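Local coordinates for protein carbon monoxide dehydrogenase (Thermococcus sp. AM4, PDB 6T7J) that probably oxidises carbon monoxide to carbon dioxide reversibly with ferredoxin as electron partner, as a dimeric iron-sulfur enzyme crystallised here with a nickel-free, broken active-site cluster, at residues Ala95-His100 / Ala560-Thr565; Ala16-Ala21 / Pro407-Glu412; Val108-Gly113 / Gln120-Thr125. One frame throughout, in Å; residues are numbered along the deposited sequence.

Interaction 1 of 3, residues Ala95-His100 / Ala560-Thr565; sequences AGAAAH and AVSIGT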
ATOM      1  N   ALA A  95      -3.868  -1.808   3.716  1.00 35.30           N
ATOM      2  CA  ALA A  95      -4.528  -2.786   2.853  1.00 41.55           C
ATOM      3  C   ALA A  95      -6.024  -2.876   3.144  1.00 41.94           C
ATOM      4  O   ALA A  95      -6.837  -2.987   2.216  1.00 36.52           O
ATOM      5  CB  ALA A  95      -3.863  -4.152   3.008  1.00 40.03           C
ATOM      6  N   GLY A  96      -6.411  -2.830   4.420  1.00 41.17           N
ATOM      7  CA  GLY A  96      -7.834  -2.864   4.740  1.00 40.06           C
ATOM      8  C   GLY A  96      -8.575  -1.637   4.232  1.00 40.94           C
ATOM      9  O   GLY A  96      -9.653  -1.742   3.622  1.00 42.25           O
ATOM     10  N   ALA A  97      -8.007  -0.454   4.487  1.00 37.02           N
ATOM     11  CA  ALA A  97      -8.588   0.775   3.964  1.00 43.87           C
ATOM     12  C   ALA A  97      -8.675   0.736   2.446  1.00 43.08           C
ATOM     13  O   ALA A  97      -9.659   1.203   1.866  1.00 48.98           O
ATOM     14  CB  ALA A  97      -7.767   1.979   4.426  1.00 46.42           C
ATOM     15  N   ALA A  98      -7.666   0.157   1.786  1.00 43.28           N
ATOM     16  CA  ALA A  98      -7.667   0.081   0.328  1.00 43.23           C
ATOM     17  C   ALA A  98      -8.770  -0.836  -0.185  1.00 44.95           C
ATOM     18  O   ALA A  98      -9.427  -0.525  -1.185  1.00 47.06           O
ATOM     19  CB  ALA A  98      -6.304  -0.397  -0.169  1.00 39.99           C
ATOM     20  N   ALA A  99      -8.972  -1.981   0.468  1.00 42.02           N
ATOM     21  CA  ALA A  99     -10.055  -2.871   0.064  1.00 41.48           C
ATOM     22  C   ALA A  99     -11.404  -2.167   0.169  1.00 44.49           C
ATOM     23  O   ALA A  99     -12.205  -2.170  -0.782  1.00 45.18           O
ATOM     24  CB  ALA A  99     -10.036  -4.138   0.917  1.00 45.25           C
ATOM     25  N   HIS A 100     -11.666  -1.539   1.321  1.00 47.36           N
ATOM     26  CA  HIS A 100     -12.941  -0.842   1.483  1.00 43.36           C
ATOM     27  C   HIS A 100     -13.071   0.320   0.504  1.00 44.60           C
ATOM     28  O   HIS A 100     -14.171   0.595   0.004  1.00 43.57           O
ATOM     29  CB  HIS A 100     -13.099  -0.362   2.924  1.00 39.33           C
ATOM     30  CG  HIS A 100     -13.433  -1.459   3.886  1.00 46.78           C
ATOM     31  ND1 HIS A 100     -13.028  -1.445   5.204  1.00 47.68           N
ATOM     32  CD2 HIS A 100     -14.127  -2.610   3.718  1.00 42.20           C
ATOM     33  CE1 HIS A 100     -13.461  -2.539   5.806  1.00 46.99           C
ATOM     34  NE2 HIS A 100     -14.131  -3.262   4.928  1.00 46.45           N
ATOM     35  N   ALA A 560     -10.286  -5.955   8.851  1.00 44.83           N
ATOM     36  CA  ALA A 560     -10.647  -5.955  10.265  1.00 40.16           C
ATOM     37  C   ALA A 560      -9.713  -5.064  11.070  1.00 44.02           C
ATOM     38  O   ALA A 560     -10.140  -4.410  12.028  1.00 40.66           O
ATOM     39  CB  ALA A 560     -10.632  -7.382  10.814  1.00 39.79           C
ATOM     40  N   VAL A 561      -8.432  -5.020  10.694  1.00 42.86           N
ATOM     41  CA  VAL A 561      -7.493  -4.140  11.383  1.00 39.93           C
ATOM     42  C   VAL A 561      -7.876  -2.684  11.164  1.00 45.34           C
ATOM     43  O   VAL A 561      -7.888  -1.880  12.106  1.00 44.19           O
ATOM     44  CB  VAL A 561      -6.053  -4.422  10.923  1.00 42.01           C
ATOM     45  CG1 VAL A 561      -5.077  -3.518  11.665  1.00 44.81           C
ATOM     46  CG2 VAL A 561      -5.706  -5.886  11.139  1.00 42.53           C
ATOM     47  N   SER A 562      -8.205  -2.320   9.920  1.00 42.20           N
ATOM     48  CA  SER A 562      -8.647  -0.953   9.655  1.00 45.60           C
ATOM     49  C   SER A 562      -9.922  -0.623  10.426  1.00 44.22           C
ATOM     50  O   SER A 562     -10.058   0.477  10.978  1.00 42.11           O
ATOM     51  CB  SER A 562      -8.865  -0.747   8.156  1.00 42.04           C
ATOM     52  OG  SER A 562      -9.329   0.566   7.896  1.00 46.04           O
ATOM     53  N   ILE A 563     -10.865  -1.568  10.475  1.00 42.62           N
ATOM     54  CA  ILE A 563     -12.133  -1.335  11.165  1.00 44.03           C
ATOM     55  C   ILE A 563     -11.897  -1.119  12.655  1.00 45.10           C
ATOM     56  O   ILE A 563     -12.433  -0.181  13.257  1.00 40.34           O
ATOM     57  CB  ILE A 563     -13.107  -2.499  10.914  1.00 44.60           C
ATOM     58  CG1 ILE A 563     -13.594  -2.494   9.465  1.00 43.35           C
ATOM     59  CG2 ILE A 563     -14.286  -2.422  11.870  1.00 41.20           C
ATOM     60  CD1 ILE A 563     -14.201  -3.807   9.025  1.00 45.11           C
ATOM     61  N   GLY A 564     -11.105  -1.996  13.275  1.00 42.62           N
ATOM     62  CA  GLY A 564     -10.809  -1.834  14.688  1.00 40.42           C
ATOM     63  C   GLY A 564     -10.079  -0.538  14.977  1.00 48.54           C
ATOM     64  O   GLY A 564     -10.351   0.131  15.980  1.00 45.51           O
ATOM     65  N   THR A 565      -9.160  -0.151  14.087  1.00 44.75           N
ATOM     66  CA  THR A 565      -8.419   1.084  14.302  1.00 44.72           C
ATOM     67  C   THR A 565      -9.329   2.302  14.208  1.00 44.21           C
ATOM     68  O   THR A 565      -9.201   3.233  15.009  1.00 41.58           O
ATOM     69  CB  THR A 565      -7.264   1.196  13.306  1.00 43.83           C
ATOM     70  OG1 THR A 565      -6.417   0.047  13.427  1.00 37.99           O
ATOM     71  CG2 THR A 565      -6.446   2.452  13.582  1.00 34.96           C
TER
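Gly96 meets Ser562 where two helices cross almost at a right angle in a buried contact, 97° between their directions. The segment axes come within 8.0 Å, close for a helix pair. Gly96 C lies 4.0 Å from Ser562 CB. A beta carbon on Gly96 would crowd that methylene, so the bare glycine probably permits the close spacing.

Ala97 comes next. Its backbone N is 3.8 Å from Ser562 CB, and its methyl, CB, stands 4.1 Å from Ser562 OG. No hydrogen bond joins the two segments. The serine hydroxyl, anti to its own backbone N (chi1 178°), is hydrogen-bonded to Asp226 OD2 on helix 212-242.

One turn after Gly96, His100 reaches across with its ring. Its CE1 touches Ile563 CD1 at 3.5 Å. The methyl sits at the ring edge, near the plane, and the two side chains cross at about a right angle. Ile563 CG1 follows at 3.7 Å from His100 CE1, so the outer part of the isoleucine chain lines this corner of the imidazole. His100 ND1 is also hydrogen-bonded to Asp226 OD2. One carboxylate oxygen thus ties both helices together and satisfies two buried polar groups. The His100 side chain lies about 6 Å from the broken cluster, whose pocket includes Ser557 and Lys559.

Helix 81-115 here packs between several neighbours. Helix 212-242 supplies Asp226, and Cys198 and His202 of the second subunit touch Ala98 and Ala99. Helix 558-569 is the connection in a beta-alpha-beta crossover, joining adjacent parallel strands 548-552 and 574-576.

Interaction 2 of 3, residues Ala16-Ala21 / Pro407-Glu412; sequences ATKGVA and PKHKME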
ATOM      1  N   ALA A  16     -18.662 -24.012  16.522  1.00 54.75           N
ATOM      2  CA  ALA A  16     -19.824 -23.780  17.365  1.00 49.47           C
ATOM      3  C   ALA A  16     -21.128 -23.734  16.581  1.00 52.75           C
ATOM      4  O   ALA A  16     -22.191 -23.549  17.184  1.00 59.13           O
ATOM      5  CB  ALA A  16     -19.654 -22.477  18.153  1.00 51.67           C
ATOM      6  N   THR A  17     -21.080 -23.887  15.264  1.00 52.29           N
ATOM      7  CA  THR A  17     -22.273 -23.931  14.432  1.00 57.22           C
ATOM      8  C   THR A  17     -22.483 -25.351  13.925  1.00 57.04           C
ATOM      9  O   THR A  17     -21.535 -26.012  13.489  1.00 55.77           O
ATOM     10  CB  THR A  17     -22.167 -22.958  13.254  1.00 52.63           C
ATOM     11  OG1 THR A  17     -20.916 -23.145  12.583  1.00 55.31           O
ATOM     12  CG2 THR A  17     -22.257 -21.522  13.746  1.00 54.71           C
ATOM     13  N   LYS A  18     -23.727 -25.817  13.994  1.00 58.36           N
ATOM     14  CA  LYS A  18     -24.035 -27.192  13.627  1.00 62.13           C
ATOM     15  C   LYS A  18     -23.840 -27.406  12.129  1.00 58.00           C
ATOM     16  O   LYS A  18     -24.273 -26.590  11.310  1.00 53.00           O
ATOM     17  CB  LYS A  18     -25.468 -27.537  14.033  1.00 61.82           C
ATOM     18  CG  LYS A  18     -25.760 -27.371  15.516  1.00 62.57           C
ATOM     19  CD  LYS A  18     -24.976 -28.373  16.349  1.00 76.79           C
ATOM     20  CE  LYS A  18     -25.060 -28.048  17.833  1.00 83.20           C
ATOM     21  NZ  LYS A  18     -23.812 -27.406  18.339  1.00 83.07           N
ATOM     22  N   GLY A  19     -23.178 -28.505  11.773  1.00 53.41           N
ATOM     23  CA  GLY A  19     -22.936 -28.873  10.394  1.00 52.12           C
ATOM     24  C   GLY A  19     -21.492 -28.750   9.954  1.00 61.96           C
ATOM     25  O   GLY A  19     -21.102 -29.402   8.974  1.00 59.01           O
ATOM     26  N   VAL A  20     -20.689 -27.938  10.643  1.00 61.67           N
ATOM     27  CA  VAL A  20     -19.300 -27.743  10.236  1.00 61.28           C
ATOM     28  C   VAL A  20     -18.495 -29.022  10.440  1.00 59.11           C
ATOM     29  O   VAL A  20     -17.687 -29.409   9.585  1.00 60.95           O
ATOM     30  CB  VAL A  20     -18.687 -26.554  11.001  1.00 59.14           C
ATOM     31  CG1 VAL A  20     -17.191 -26.460  10.741  1.00 56.16           C
ATOM     32  CG2 VAL A  20     -19.384 -25.259  10.612  1.00 51.61           C
ATOM     33  N   ALA A  21     -18.707 -29.701  11.570  1.00 66.38           N
ATOM     34  CA  ALA A  21     -17.964 -30.922  11.863  1.00 60.53           C
ATOM     35  C   ALA A  21     -18.234 -32.000  10.818  1.00 62.51           C
ATOM     36  O   ALA A  21     -17.299 -32.634  10.308  1.00 62.48           O
ATOM     37  CB  ALA A  21     -18.324 -31.427  13.260  1.00 56.51           C
ATOM     38  N   PRO A 407     -26.226 -30.451   5.604  1.00 64.25           N
ATOM     39  CA  PRO A 407     -26.669 -30.514   7.002  1.00 61.76           C
ATOM     40  C   PRO A 407     -28.055 -29.900   7.161  1.00 66.34           C
ATOM     41  O   PRO A 407     -28.327 -28.803   6.667  1.00 64.66           O
ATOM     42  CB  PRO A 407     -25.598 -29.716   7.753  1.00 60.91           C
ATOM     43  CG  PRO A 407     -24.410 -29.709   6.840  1.00 58.62           C
ATOM     44  CD  PRO A 407     -24.971 -29.698   5.452  1.00 55.83           C
ATOM     45  N   LYS A 408     -28.934 -30.635   7.857  1.00 66.41           N
ATOM     46  CA  LYS A 408     -30.306 -30.185   8.102  1.00 72.36           C
ATOM     47  C   LYS A 408     -30.351 -28.821   8.768  1.00 67.49           C
ATOM     48  O   LYS A 408     -31.314 -28.067   8.582  1.00 74.16           O
ATOM     49  CB  LYS A 408     -31.038 -31.208   8.980  1.00 76.89           C
ATOM     50  CG  LYS A 408     -32.538 -31.383   8.700  1.00 84.98           C
ATOM     51  CD  LYS A 408     -33.363 -30.160   9.101  1.00 81.14           C
ATOM     52  CE  LYS A 408     -34.849 -30.344   8.851  1.00 73.61           C
ATOM     53  NZ  LYS A 408     -35.630 -29.183   9.367  1.00 80.27           N
ATOM     54  N   HIS A 409     -29.322 -28.486   9.532  1.00 69.56           N
ATOM     55  CA  HIS A 409     -29.394 -27.376  10.470  1.00 64.53           C
ATOM     56  C   HIS A 409     -29.670 -26.057   9.762  1.00 62.97           C
ATOM     57  O   HIS A 409     -28.922 -25.638   8.873  1.00 61.44           O
ATOM     58  CB  HIS A 409     -28.099 -27.320  11.267  1.00 61.29           C
ATOM     59  CG  HIS A 409     -27.772 -28.616  11.940  1.00 62.17           C
ATOM     60  ND1 HIS A 409     -28.387 -29.020  13.104  1.00 63.99           N
ATOM     61  CD2 HIS A 409     -26.916 -29.608  11.601  1.00 69.11           C
ATOM     62  CE1 HIS A 409     -27.913 -30.200  13.462  1.00 76.61           C
ATOM     63  NE2 HIS A 409     -27.019 -30.578  12.567  1.00 71.83           N
ATOM     64  N   LYS A 410     -30.765 -25.422  10.165  1.00 59.90           N
ATOM     65  CA  LYS A 410     -31.261 -24.188   9.584  1.00 58.75           C
ATOM     66  C   LYS A 410     -31.826 -23.352  10.722  1.00 61.04           C
ATOM     67  O   LYS A 410     -32.369 -23.893  11.688  1.00 64.66           O
ATOM     68  CB  LYS A 410     -32.327 -24.487   8.517  1.00 61.48           C
ATOM     69  CG  LYS A 410     -33.009 -23.282   7.903  1.00 62.92           C
ATOM     70  CD  LYS A 410     -33.782 -23.681   6.648  1.00 66.03           C
ATOM     71  CE  LYS A 410     -34.637 -24.922   6.883  1.00 73.78           C
ATOM     72  NZ  LYS A 410     -35.911 -24.884   6.109  1.00 69.41           N
ATOM     73  N   MET A 411     -31.677 -22.035  10.627  1.00 61.51           N
ATOM     74  CA  MET A 411     -32.107 -21.182  11.727  1.00 53.88           C
ATOM     75  C   MET A 411     -32.805 -19.946  11.187  1.00 59.17           C
ATOM     76  O   MET A 411     -32.424 -19.423  10.142  1.00 62.98           O
ATOM     77  CB  MET A 411     -30.917 -20.775  12.603  1.00 60.36           C
ATOM     78  CG  MET A 411     -31.285 -19.915  13.798  1.00 56.77           C
ATOM     79  SD  MET A 411     -32.586 -20.629  14.818  1.00 60.63           S
ATOM     80  CE  MET A 411     -31.674 -21.874  15.730  1.00 46.30           C
ATOM     81  N   GLU A 412     -33.826 -19.476  11.895  1.00 58.30           N
ATOM     82  CA  GLU A 412     -34.495 -18.245  11.504  1.00 57.98           C
ATOM     83  C   GLU A 412     -33.758 -17.047  12.086  1.00 58.76           C
ATOM     84  O   GLU A 412     -33.226 -17.108  13.198  1.00 61.02           O
ATOM     85  CB  GLU A 412     -35.952 -18.237  11.963  1.00 55.84           C
ATOM     86  CG  GLU A 412     -36.709 -17.003  11.512  1.00 64.59           C
ATOM     87  CD  GLU A 412     -38.201 -17.161  11.641  1.00 80.98           C
ATOM     88  OE1 GLU A 412     -38.885 -16.154  11.908  1.00 78.99           O
ATOM     89  OE2 GLU A 412     -38.692 -18.297  11.479  1.00 85.51           O
TER
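Lys18 lays the base of its side chain on the ring of His409, and this CH-pi contact is the main one. Lys18 CB stands 3.3 Å from the centroid of the His409 ring, only 12° off the normal, so the methylene is over the middle of one face. All five ring atoms are within reach of it. Lys18 CG is farther off, 3.9 Å from His409 ND1. The lysine chain bends at chi2 (-66°), and its outer part leads away from the ring. The ammonium group therefore takes no part in the CH-pi contact. CG of His409 is anti to its own carbonyl carbon (chi1 -54°), which swings the imidazole out to face the turn.

The second kind of contact is van der Waals packing. Gly19 CA lies 3.8 Å from Pro407 CB, and Pro407 CG is close to Gly19 O. A side chain on Gly19 would press against the proline ring. Gly19 is also the third residue of a type II beta turn from Thr17 to Val20, with a positive phi that suits glycine, and it is the N-cap of helix 20-30. Pro407 and His409 reach beyond it to Glu22.

With an alanine at His409 the imidazole is gone, and Lys18 CB would probably lose its platform, leaving a gap beside the turn.

Polar links run outward. Lys18 O accepts a hydrogen bond from Asn253 ND2, and Met411 pairs through its backbone with Ala252, alongside strand 248-252. No hydrogen bond or salt bridge joins the two segments themselves. Between them the fit appears to rest on apolar packing and the CH-pi contact, while polar links go to neighbours such as Asn253.

Interaction 3 of 3, residues Val108-Gly113 / Gln120-Thr125; sequences VEVFKG and QYYKLT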
ATOM      1  N   VAL A 108     -19.366   3.855  -6.373  1.00 47.68           N
ATOM      2  CA  VAL A 108     -19.419   5.245  -6.821  1.00 42.60           C
ATOM      3  C   VAL A 108     -19.508   5.309  -8.339  1.00 53.43           C
ATOM      4  O   VAL A 108     -20.246   6.128  -8.897  1.00 51.73           O
ATOM      5  CB  VAL A 108     -18.196   6.025  -6.303  1.00 46.46           C
ATOM      6  CG1 VAL A 108     -17.970   7.285  -7.132  1.00 49.70           C
ATOM      7  CG2 VAL A 108     -18.366   6.382  -4.843  1.00 47.87           C
ATOM      8  N   GLU A 109     -18.745   4.457  -9.027  1.00 52.44           N
ATOM      9  CA  GLU A 109     -18.809   4.409 -10.485  1.00 55.23           C
ATOM     10  C   GLU A 109     -20.220   4.075 -10.958  1.00 52.33           C
ATOM     11  O   GLU A 109     -20.767   4.747 -11.844  1.00 51.29           O
ATOM     12  CB  GLU A 109     -17.803   3.389 -11.020  1.00 57.17           C
ATOM     13  CG  GLU A 109     -16.350   3.839 -10.918  1.00 61.03           C
ATOM     14  CD  GLU A 109     -15.364   2.688 -11.053  1.00 70.50           C
ATOM     15  OE1 GLU A 109     -15.739   1.638 -11.622  1.00 63.74           O
ATOM     16  OE2 GLU A 109     -14.212   2.835 -10.588  1.00 65.32           O
ATOM     17  N   VAL A 110     -20.833   3.045 -10.367  1.00 47.85           N
ATOM     18  CA  VAL A 110     -22.189   2.678 -10.784  1.00 49.80           C
ATOM     19  C   VAL A 110     -23.179   3.801 -10.470  1.00 54.76           C
ATOM     20  O   VAL A 110     -24.061   4.120 -11.280  1.00 57.17           O
ATOM     21  CB  VAL A 110     -22.614   1.348 -10.135  1.00 49.46           C
ATOM     22  CG1 VAL A 110     -24.067   1.035 -10.472  1.00 45.06           C
ATOM     23  CG2 VAL A 110     -21.706   0.223 -10.605  1.00 47.06           C
ATOM     24  N   PHE A 111     -23.042   4.424  -9.296  1.00 53.63           N
ATOM     25  CA  PHE A 111     -23.958   5.491  -8.900  1.00 51.14           C
ATOM     26  C   PHE A 111     -23.838   6.698  -9.824  1.00 52.35           C
ATOM     27  O   PHE A 111     -24.845   7.323 -10.180  1.00 53.84           O
ATOM     28  CB  PHE A 111     -23.679   5.882  -7.447  1.00 49.76           C
ATOM     29  CG  PHE A 111     -24.382   7.128  -6.998  1.00 49.50           C
ATOM     30  CD1 PHE A 111     -25.760   7.158  -6.869  1.00 41.04           C
ATOM     31  CD2 PHE A 111     -23.660   8.267  -6.681  1.00 52.08           C
ATOM     32  CE1 PHE A 111     -26.403   8.302  -6.445  1.00 44.74           C
ATOM     33  CE2 PHE A 111     -24.300   9.414  -6.256  1.00 47.89           C
ATOM     34  CZ  PHE A 111     -25.672   9.432  -6.139  1.00 44.44           C
ATOM     35  N   LYS A 112     -22.613   7.035 -10.230  1.00 54.32           N
ATOM     36  CA  LYS A 112     -22.412   8.138 -11.162  1.00 52.86           C
ATOM     37  C   LYS A 112     -22.966   7.801 -12.539  1.00 53.96           C
ATOM     38  O   LYS A 112     -23.545   8.664 -13.209  1.00 54.97           O
ATOM     39  CB  LYS A 112     -20.926   8.485 -11.249  1.00 53.73           C
ATOM     40  CG  LYS A 112     -20.622   9.737 -12.050  1.00 56.36           C
ATOM     41  CD  LYS A 112     -19.224   9.678 -12.644  1.00 61.85           C
ATOM     42  CE  LYS A 112     -18.885  10.955 -13.399  1.00 67.20           C
ATOM     43  NZ  LYS A 112     -17.671  10.791 -14.248  1.00 70.23           N
ATOM     44  N   GLY A 113     -22.795   6.553 -12.982  1.00 54.74           N
ATOM     45  CA  GLY A 113     -23.397   6.143 -14.237  1.00 54.54           C
ATOM     46  C   GLY A 113     -24.911   6.236 -14.219  1.00 60.92           C
ATOM     47  O   GLY A 113     -25.531   6.547 -15.239  1.00 61.65           O
ATOM     48  N   GLN A 120     -29.067   2.014 -16.948  1.00 65.12           N
ATOM     49  CA  GLN A 120     -30.504   1.967 -16.706  1.00 65.83           C
ATOM     50  C   GLN A 120     -30.954   0.683 -16.021  1.00 60.85           C
ATOM     51  O   GLN A 120     -32.145   0.557 -15.714  1.00 64.21           O
ATOM     52  CB  GLN A 120     -31.268   2.152 -18.017  1.00 66.33           C
ATOM     53  CG  GLN A 120     -30.770   3.309 -18.865  1.00 80.18           C
ATOM     54  CD  GLN A 120     -31.811   4.400 -19.034  1.00 79.84           C
ATOM     55  OE1 GLN A 120     -32.818   4.215 -19.720  1.00 81.77           O
ATOM     56  NE2 GLN A 120     -31.574   5.545 -18.405  1.00 71.45           N
ATOM     57  N   TYR A 121     -30.056  -0.267 -15.773  1.00 61.18           N
ATOM     58  CA  TYR A 121     -30.395  -1.419 -14.948  1.00 66.05           C
ATOM     59  C   TYR A 121     -30.325  -1.111 -13.458  1.00 58.00           C
ATOM     60  O   TYR A 121     -30.586  -2.003 -12.646  1.00 56.91           O
ATOM     61  CB  TYR A 121     -29.476  -2.599 -15.274  1.00 61.57           C
ATOM     62  CG  TYR A 121     -29.799  -3.274 -16.584  1.00 62.69           C
ATOM     63  CD1 TYR A 121     -31.056  -3.814 -16.819  1.00 64.23           C
ATOM     64  CD2 TYR A 121     -28.846  -3.369 -17.590  1.00 61.37           C
ATOM     65  CE1 TYR A 121     -31.356  -4.433 -18.019  1.00 67.64           C
ATOM     66  CE2 TYR A 121     -29.136  -3.985 -18.794  1.00 64.26           C
ATOM     67  CZ  TYR A 121     -30.392  -4.515 -19.003  1.00 60.85           C
ATOM     68  OH  TYR A 121     -30.684  -5.130 -20.198  1.00 61.67           O
ATOM     69  N   TYR A 122     -29.987   0.119 -13.084  1.00 62.27           N
ATOM     70  CA  TYR A 122     -29.891   0.520 -11.690  1.00 62.14           C
ATOM     71  C   TYR A 122     -30.667   1.812 -11.477  1.00 64.99           C
ATOM     72  O   TYR A 122     -30.646   2.711 -12.325  1.00 66.76           O
ATOM     73  CB  TYR A 122     -28.431   0.696 -11.263  1.00 57.11           C
ATOM     74  CG  TYR A 122     -27.629  -0.583 -11.321  1.00 57.49           C
ATOM     75  CD1 TYR A 122     -27.549  -1.423 -10.218  1.00 54.99           C
ATOM     76  CD2 TYR A 122     -26.958  -0.955 -12.478  1.00 54.23           C
ATOM     77  CE1 TYR A 122     -26.823  -2.596 -10.264  1.00 56.38           C
ATOM     78  CE2 TYR A 122     -26.227  -2.128 -12.534  1.00 57.53           C
ATOM     79  CZ  TYR A 122     -26.163  -2.944 -11.423  1.00 57.08           C
ATOM     80  OH  TYR A 122     -25.438  -4.113 -11.468  1.00 55.84           O
ATOM     81  N   LYS A 123     -31.349   1.894 -10.340  1.00 64.49           N
ATOM     82  CA  LYS A 123     -32.260   2.980 -10.015  1.00 55.90           C
ATOM     83  C   LYS A 123     -31.679   3.852  -8.911  1.00 57.49           C
ATOM     84  O   LYS A 123     -30.697   3.504  -8.251  1.00 55.93           O
ATOM     85  CB  LYS A 123     -33.623   2.429  -9.568  1.00 59.84           C
ATOM     86  CG  LYS A 123     -34.507   1.902 -10.685  1.00 62.68           C
ATOM     87  CD  LYS A 123     -34.496   0.380 -10.741  1.00 71.95           C
ATOM     88  CE  LYS A 123     -34.445  -0.119 -12.178  1.00 72.00           C
ATOM     89  NZ  LYS A 123     -34.262  -1.596 -12.244  1.00 65.59           N
ATOM     90  N   LEU A 124     -32.304   5.009  -8.726  1.00 60.51           N
ATOM     91  CA  LEU A 124     -32.190   5.780  -7.492  1.00 49.91           C
ATOM     92  C   LEU A 124     -33.445   5.457  -6.691  1.00 52.36           C
ATOM     93  O   LEU A 124     -34.506   6.043  -6.919  1.00 56.85           O
ATOM     94  CB  LEU A 124     -32.061   7.272  -7.776  1.00 51.53           C
ATOM     95  CG  LEU A 124     -30.794   7.742  -8.492  1.00 56.14           C
ATOM     96  CD1 LEU A 124     -30.881   9.230  -8.800  1.00 53.97           C
ATOM     97  CD2 LEU A 124     -29.561   7.435  -7.658  1.00 48.29           C
ATOM     98  N   THR A 125     -33.333   4.499  -5.771  1.00 51.30           N
ATOM     99  CA  THR A 125     -34.507   4.005  -5.060  1.00 57.15           C
ATOM    100  C   THR A 125     -34.775   4.744  -3.756  1.00 58.15           C
ATOM    101  O   THR A 125     -35.938   4.879  -3.360  1.00 65.08           O
ATOM    102  CB  THR A 125     -34.367   2.508  -4.773  1.00 57.41           C
ATOM    103  OG1 THR A 125     -33.340   2.301  -3.797  1.00 66.24           O
ATOM    104  CG2 THR A 125     -34.012   1.754  -6.043  1.00 57.63           C
TER
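Val110 puts one methyl over the ring of Tyr122, giving the single CH-pi contact here. Val110 CG1 is 4.1 Å from the centroid of the Tyr122 ring and 14° off its normal. It does not sit over the exact middle but is displaced toward the rim, on the side of CG and CD2. Its distance to Tyr122 CG is 4.0 Å. In Val110 this methyl lies anti to the backbone N (chi1 175°), which directs it away from the helix to the ring.

The other contact is apolar and of a different shape. Leu124 CD2 meets Phe111 CE1 at 3.5 Å. The methyl comes to the edge of the phenyl ring, near its plane, and not over a face. The neighbouring Phe111 CD1 is at 3.9 Å from the same methyl. The two side chains cross at about a right angle. Two adjacent helix residues thus take alternate residues of the returning chain. Val110 meets a ring face of Tyr122, while Phe111 offers its own ring edge to Leu124.

Polar atoms are served from outside. Tyr122 OH is hydrogen-bonded to Ile272 O, and Lys276 makes a cation-pi contact with the Tyr122 ring. Together these two interactions probably limit the rotation of the ring that faces Val110. No hydrogen bond crosses between the segments.

Leu237 of helix 212-242 and Ala150, Leu153 and Ala154 of helix 146-162 also pack on Phe111, while Ile240 and Ala150 also touch Leu124. The loop that follows helix 81-115 folds back on its C-terminal turns before helix 127-136. It closes a small hydrophobic cluster with helices 146-162 and 212-242, in the helical part of the prismane/CO dehydrogenase family fold.

From the N terminus, 16-21 comes first. It waits nearly 400 residues for its partner 407-412, so interaction 2 closes a long loop and docks the start of helix 20-30 near the two-stranded sheet. Before that loop closes, 95-100 opens interaction 1, which ends only at 560-565. The two therefore cross along the chain. Interaction 3 is short-range, 108-113 with 120-125, and falls within both loops. Interactions 1 and 3 share helix 81-115: one joins it to an alpha/beta unit, the other to its own following loop. Their nearest atoms are about 9 Å apart. None of the three contacts touches another.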